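Local coordinates for protein iota-carrageenase (Alteromonas sp., PDB 1H80) that hydrolyses the beta-1,4 linkages inside iota-carrageenan, a sulfated galactan of red algal cell walls, with inversion of anomeric configuration, at residues T57-N62 with R79-V84; S277-V282 with T410-S415. All coordinates share one frame; numbering follows the deposited sequence.

How the contacts relate
Contact 1 pairs parallel strands, the ends of 56-60 and 76-80 with the turns beyond; contact 2 joins the loops that follow two parallel strands, 275-277 and 407-409. They thus hold different elements of one beta-helical chain, on opposite sides of its centre, their own centres about 45 Å apart. Each is partly buried. Contact 1 has buried aliphatic side chains, three main-chain bonds, two more that tie N62 to the 79-84 segment, and a carboxylate on sodium; contact 2, far smaller in area, relies on one main-chain bond, bridging waters and hydroxyls. A calcium ion is bound by a residue of each, S82 in contact 1 and T411 in contact 2.

Contact 1 of 2, residues T57-N62 with R79-V84; sequences TLLIPN and RVESDV. With CA (calcium ion), chain C; NA (sodium ion), chain G.
Two bonds tie N62 to the 79-84 segment where two parallel strands run out into their turns. OE1 of E81 takes the backbone N-H of N62 at 2.8 Å through its anti lone pair. N62 OD1 accepts the backbone N of D83 at 2.8 Å, the donor tilted 34° from the amide's carbonyl plane. The side chains of N62 and E81 cross at about a right angle, amide and carboxylate planes 33° apart. A glutamate suits this spot because its chain, extended beyond CG (chi2 -163°), spans the gap to the neighbouring backbone and still offers both oxygens to a sodium ion, OE1 at 2.5 Å and OE2 at 2.4 Å from the metal. The ion's positive charge probably keeps the carboxylate ionised. CD1 of L59 meets CG of E81 at 3.9 Å, the two chains crossing at a slant.

Behind this polar end runs regular parallel pairing: R79 N reaches L58 O, I60 N reaches R79 O, and E81 N reaches I60 O at 3.0 Å, all nearly straight. Strands 56-60 and 76-80 are successive members of one parallel beta-sheet of the right-handed beta-helix, the fold shared with pectate lyases.

I60 and V80 turn to the buried face, where branched aliphatic chains fill the interior; CD1 of I60 lies 4.2 Å from V80 CG2, and I60 CG2 meets V84 CG1. L59 and R79 occupy the other face, where R79 carries its guanidinium away to S112. E81 to V84 form a type I turn, its first residue still paired to I60. Within it S82 gives a calcium ion both its carbonyl O and its OG; N118 and G119 complete the protein's share of that site, and D83 OD1 receives a hydrogen bond from a calcium-bound water.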
loop_
_atom_site.group_PDB
_atom_site.type_symbol
_atom_site.label_atom_id
_atom_site.label_comp_id
_atom_site.label_asym_id
_atom_site.label_seq_id
_atom_site.Cartn_x
_atom_site.Cartn_y
_atom_site.Cartn_z
ATOM N N THR A 57 -4.314 -22.328 17.283
ATOM C CA THR A 57 -3.924 -20.959 17.551
ATOM C C THR A 57 -2.564 -20.905 18.216
ATOM O O THR A 57 -2.219 -21.768 19.021
ATOM C CB THR A 57 -4.960 -20.267 18.471
ATOM O OG1 THR A 57 -6.229 -20.219 17.803
ATOM C CG2 THR A 57 -4.522 -18.846 18.816
ATOM N N LEU A 58 -1.785 -19.897 17.850
ATOM C CA LEU A 58 -0.481 -19.693 18.449
ATOM C C LEU A 58 -0.522 -18.333 19.117
ATOM O O LEU A 58 -0.860 -17.332 18.483
ATOM C CB LEU A 58 0.622 -19.692 17.390
ATOM C CG LEU A 58 1.999 -19.355 17.968
ATOM C CD1 LEU A 58 2.438 -20.461 18.924
ATOM C CD2 LEU A 58 3.007 -19.195 16.841
ATOM N N LEU A 59 -0.200 -18.293 20.401
ATOM C CA LEU A 59 -0.183 -17.030 21.109
ATOM C C LEU A 59 1.251 -16.544 21.196
ATOM O O LEU A 59 2.135 -17.303 21.583
ATOM C CB LEU A 59 -0.728 -17.184 22.533
ATOM C CG LEU A 59 -0.741 -15.890 23.358
ATOM C CD1 LEU A 59 -1.743 -14.904 22.760
ATOM C CD2 LEU A 59 -1.112 -16.198 24.794
ATOM N N ILE A 60 1.480 -15.299 20.794
ATOM C CA ILE A 60 2.798 -14.692 20.908
ATOM C C ILE A 60 2.599 -13.779 22.111
ATOM O O ILE A 60 1.954 -12.735 22.015
ATOM C CB ILE A 60 3.170 -13.864 19.669
ATOM C CG1 ILE A 60 3.303 -14.791 18.460
ATOM C CG2 ILE A 60 4.479 -13.123 19.910
ATOM C CD1 ILE A 60 3.766 -14.091 17.193
ATOM N N PRO A 61 3.132 -14.179 23.274
ATOM C CA PRO A 61 3.011 -13.421 24.517
ATOM C C PRO A 61 3.860 -12.170 24.587
ATOM O O PRO A 61 4.828 -12.020 23.844
ATOM C CB PRO A 61 3.400 -14.446 25.573
ATOM C CG PRO A 61 4.490 -15.191 24.889
ATOM C CD PRO A 61 3.958 -15.384 23.476
ATOM N N ASN A 62 3.494 -11.276 25.495
ATOM C CA ASN A 62 4.217 -10.028 25.655
ATOM C C ASN A 62 5.722 -10.219 25.728
ATOM O O ASN A 62 6.225 -11.100 26.424
ATOM C CB ASN A 62 3.714 -9.282 26.888
ATOM C CG ASN A 62 2.337 -8.705 26.677
ATOM O OD1 ASN A 62 2.009 -8.271 25.574
ATOM N ND2 ASN A 62 1.525 -8.684 27.727
ATOM N N ARG A 79 -2.248 -15.089 17.395
ATOM C CA ARG A 79 -2.801 -14.012 18.196
ATOM C C ARG A 79 -1.629 -13.425 18.952
ATOM O O ARG A 79 -0.816 -14.148 19.528
ATOM C CB ARG A 79 -3.880 -14.539 19.145
ATOM C CG ARG A 79 -5.142 -14.978 18.401
ATOM C CD ARG A 79 -5.764 -13.805 17.640
ATOM N NE ARG A 79 -6.933 -14.189 16.848
ATOM C CZ ARG A 79 -6.893 -14.730 15.631
ATOM N NH1 ARG A 79 -5.735 -14.968 15.019
ATOM N NH2 ARG A 79 -8.030 -15.038 15.022
ATOM N N VAL A 80 -1.544 -12.105 18.940
ATOM C CA VAL A 80 -0.429 -11.415 19.569
ATOM C C VAL A 80 -0.852 -10.540 20.735
ATOM O O VAL A 80 -1.745 -9.709 20.600
ATOM C CB VAL A 80 0.285 -10.543 18.519
ATOM C CG1 VAL A 80 1.571 -9.984 19.088
ATOM C CG2 VAL A 80 0.548 -11.359 17.258
ATOM N N GLU A 81 -0.211 -10.710 21.886
ATOM C CA GLU A 81 -0.581 -9.888 23.029
ATOM C C GLU A 81 -0.286 -8.415 22.764
ATOM O O GLU A 81 0.581 -8.069 21.958
ATOM C CB GLU A 81 0.094 -10.393 24.304
ATOM C CG GLU A 81 -0.440 -11.762 24.712
ATOM C CD GLU A 81 -0.135 -12.125 26.153
ATOM O OE1 GLU A 81 1.030 -11.987 26.572
ATOM O OE2 GLU A 81 -1.066 -12.559 26.868
ATOM N N SER A 82 -1.022 -7.556 23.454
ATOM C CA SER A 82 -0.960 -6.114 23.249
ATOM C C SER A 82 0.320 -5.333 23.520
ATOM O O SER A 82 0.464 -4.209 23.029
ATOM C CB SER A 82 -2.117 -5.460 24.004
ATOM O OG SER A 82 -2.267 -4.105 23.625
ATOM N N ASP A 83 1.242 -5.893 24.295
ATOM C CA ASP A 83 2.486 -5.181 24.577
ATOM C C ASP A 83 3.652 -5.769 23.802
ATOM O O ASP A 83 4.811 -5.428 24.041
ATOM C CB ASP A 83 2.789 -5.202 26.076
ATOM C CG ASP A 83 1.765 -4.433 26.885
ATOM O OD1 ASP A 83 1.452 -3.285 26.502
ATOM O OD2 ASP A 83 1.276 -4.971 27.903
ATOM N N VAL A 84 3.342 -6.651 22.862
ATOM C CA VAL A 84 4.373 -7.280 22.056
ATOM C C VAL A 84 5.024 -6.297 21.099
ATOM O O VAL A 84 4.372 -5.406 20.558
ATOM C CB VAL A 84 3.799 -8.451 21.230
ATOM C CG1 VAL A 84 4.812 -8.902 20.166
ATOM C CG2 VAL A 84 3.472 -9.610 22.153
HETATM CA CA CA C . -0.841 -2.330 22.571
HETATM NA NA NA G . 0.352 -13.035 28.676
HETATM O O HOH W 1 -0.337 -2.040 24.832
HETATM O O HOH W 2 1.376 -1.775 21.730
HETATM O O HOH W 3 -0.607 0.164 23.129
HETATM O O HOH W 4 -1.201 -0.649 20.702
HETATM O O HOH W 5 2.405 -12.125 29.071
#

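Contact 2 of 2, residues S277-V282 with T410-S415; sequences SDSGFV and TTPETS. With CA (calcium ion), chain E.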
loop_
_atom_site.group_PDB
_atom_site.type_symbol
_atom_site.label_atom_id
_atom_site.label_comp_id
_atom_site.label_asym_id
_atom_site.label_seq_id
_atom_site.Cartn_x
_atom_site.Cartn_y
_atom_site.Cartn_z
ATOM N N SER A 277 -6.016 9.198 -8.751
ATOM C CA SER A 277 -6.147 8.220 -9.818
ATOM C C SER A 277 -5.222 8.607 -10.962
ATOM O O SER A 277 -5.284 9.728 -11.471
ATOM C CB SER A 277 -7.594 8.152 -10.306
ATOM O OG SER A 277 -8.453 7.725 -9.261
ATOM N N ASP A 278 -4.357 7.675 -11.348
ATOM C CA ASP A 278 -3.405 7.902 -12.426
ATOM C C ASP A 278 -3.866 7.198 -13.687
ATOM O O ASP A 278 -4.531 6.167 -13.631
ATOM C CB ASP A 278 -2.023 7.352 -12.066
ATOM C CG ASP A 278 -1.389 8.061 -10.891
ATOM O OD1 ASP A 278 -1.952 9.067 -10.409
ATOM O OD2 ASP A 278 -0.313 7.604 -10.453
ATOM N N SER A 279 -3.495 7.751 -14.829
ATOM C CA SER A 279 -3.861 7.139 -16.093
ATOM C C SER A 279 -3.089 5.837 -16.267
ATOM O O SER A 279 -1.974 5.685 -15.767
ATOM C CB SER A 279 -3.523 8.080 -17.248
ATOM O OG SER A 279 -3.748 7.450 -18.498
ATOM N N GLY A 280 -3.705 4.881 -16.952
ATOM C CA GLY A 280 -3.011 3.642 -17.220
ATOM C C GLY A 280 -2.081 4.029 -18.351
ATOM O O GLY A 280 -2.349 5.006 -19.053
ATOM N N PHE A 281 -0.985 3.304 -18.525
ATOM C CA PHE A 281 -0.062 3.630 -19.602
ATOM C C PHE A 281 0.685 2.401 -20.072
ATOM O O PHE A 281 0.711 1.375 -19.391
ATOM C CB PHE A 281 0.938 4.702 -19.159
ATOM C CG PHE A 281 1.784 4.298 -17.989
ATOM C CD1 PHE A 281 1.288 4.378 -16.690
ATOM C CD2 PHE A 281 3.081 3.831 -18.182
ATOM C CE1 PHE A 281 2.072 4.000 -15.603
ATOM C CE2 PHE A 281 3.873 3.449 -17.100
ATOM C CZ PHE A 281 3.365 3.536 -15.807
ATOM N N VAL A 282 1.292 2.512 -21.248
ATOM C CA VAL A 282 2.037 1.407 -21.818
ATOM C C VAL A 282 3.516 1.750 -21.895
ATOM O O VAL A 282 3.885 2.908 -22.086
ATOM C CB VAL A 282 1.530 1.060 -23.226
ATOM C CG1 VAL A 282 1.481 -0.434 -23.376
ATOM C CG2 VAL A 282 0.151 1.663 -23.461
ATOM N N THR A 410 -5.962 12.102 -12.927
ATOM C CA THR A 410 -5.254 12.400 -14.161
ATOM C C THR A 410 -5.534 11.383 -15.263
ATOM O O THR A 410 -4.711 11.186 -16.154
ATOM C CB THR A 410 -3.728 12.490 -13.928
ATOM O OG1 THR A 410 -3.253 11.271 -13.345
ATOM C CG2 THR A 410 -3.400 13.654 -12.994
ATOM N N THR A 411 -6.691 10.731 -15.197
ATOM C CA THR A 411 -7.060 9.771 -16.233
ATOM C C THR A 411 -7.565 10.590 -17.418
ATOM O O THR A 411 -8.239 11.604 -17.236
ATOM C CB THR A 411 -8.172 8.807 -15.766
ATOM O OG1 THR A 411 -9.348 9.550 -15.430
ATOM C CG2 THR A 411 -7.709 8.010 -14.552
ATOM N N PRO A 412 -7.240 10.167 -18.647
ATOM C CA PRO A 412 -7.661 10.875 -19.861
ATOM C C PRO A 412 -9.160 10.805 -20.151
ATOM O O PRO A 412 -9.632 9.860 -20.785
ATOM C CB PRO A 412 -6.831 10.202 -20.946
ATOM C CG PRO A 412 -6.772 8.782 -20.463
ATOM C CD PRO A 412 -6.469 8.956 -18.989
ATOM N N GLU A 413 -9.897 11.813 -19.694
ATOM C CA GLU A 413 -11.342 11.876 -19.898
ATOM C C GLU A 413 -11.732 11.677 -21.359
ATOM O O GLU A 413 -12.711 10.992 -21.661
ATOM C CB GLU A 413 -11.887 13.223 -19.407
ATOM N N THR A 414 -10.968 12.282 -22.263
ATOM C CA THR A 414 -11.239 12.171 -23.692
ATOM C C THR A 414 -10.370 11.091 -24.325
ATOM O O THR A 414 -9.420 11.392 -25.046
ATOM C CB THR A 414 -10.962 13.505 -24.417
ATOM N N SER A 415 -10.694 9.832 -24.057
ATOM C CA SER A 415 -9.920 8.732 -24.615
ATOM C C SER A 415 -10.669 7.409 -24.601
ATOM O O SER A 415 -11.506 7.160 -23.731
ATOM C CB SER A 415 -8.606 8.572 -23.847
ATOM O OG SER A 415 -7.875 7.452 -24.319
HETATM CA CA CA E . -11.552 8.895 -16.369
HETATM O O HOH W 6 -2.561 11.591 -10.724
HETATM O O HOH W 7 -1.475 10.090 -14.873
HETATM O O HOH W 8 -12.307 9.478 -14.031
#
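A single direct hydrogen bond joins the two backbones: T410 N gives its hydrogen to S277 O at 2.9 Å, carrying the pairing of parallel strands 275-277 and 407-409 one step into the loops.

Two waters add further polar links. The hydroxyl of T410, set between its backbone N and carbonyl carbon (chi1 57°), faces the 277-282 loop and meets both of them. One donates to D278 OD1 at 2.6 Å; the other accepts from S279 N at 3.1 Å. A hydroxyl, able both to give and to accept, suits a site between two waters. D278 lies alongside T410, pointing the same way, while its other oxygen, OD2, forms a salt bridge with R276.

Van der Waals contact is slight. CG2 of T411 lies 3.8 Å from D278 O and 4.2 Å from S277 CB. CD of P412 sits 3.1 Å from S279 OG and 3.5 Å from S279 CB. S279 turns its hydroxyl back to G280 O, so a polar group can lie beside the ring with its hydrogen already used. With an alanine here in place of serine, G280 O would probably lose this donor and a small gap would open beside P412 CD.

Metal binding involves the 410-415 loop. T411 OG1 ligates a calcium ion at 2.5 Å, together with D418, Y419 and D420, and D409 hydrogen-bonds the same hydroxyl. With its hydroxyl on the metal and its methyl against D278, T411 links the calcium site to the 277-282 loop, in a contact whose polar bridging depends largely on ordered water.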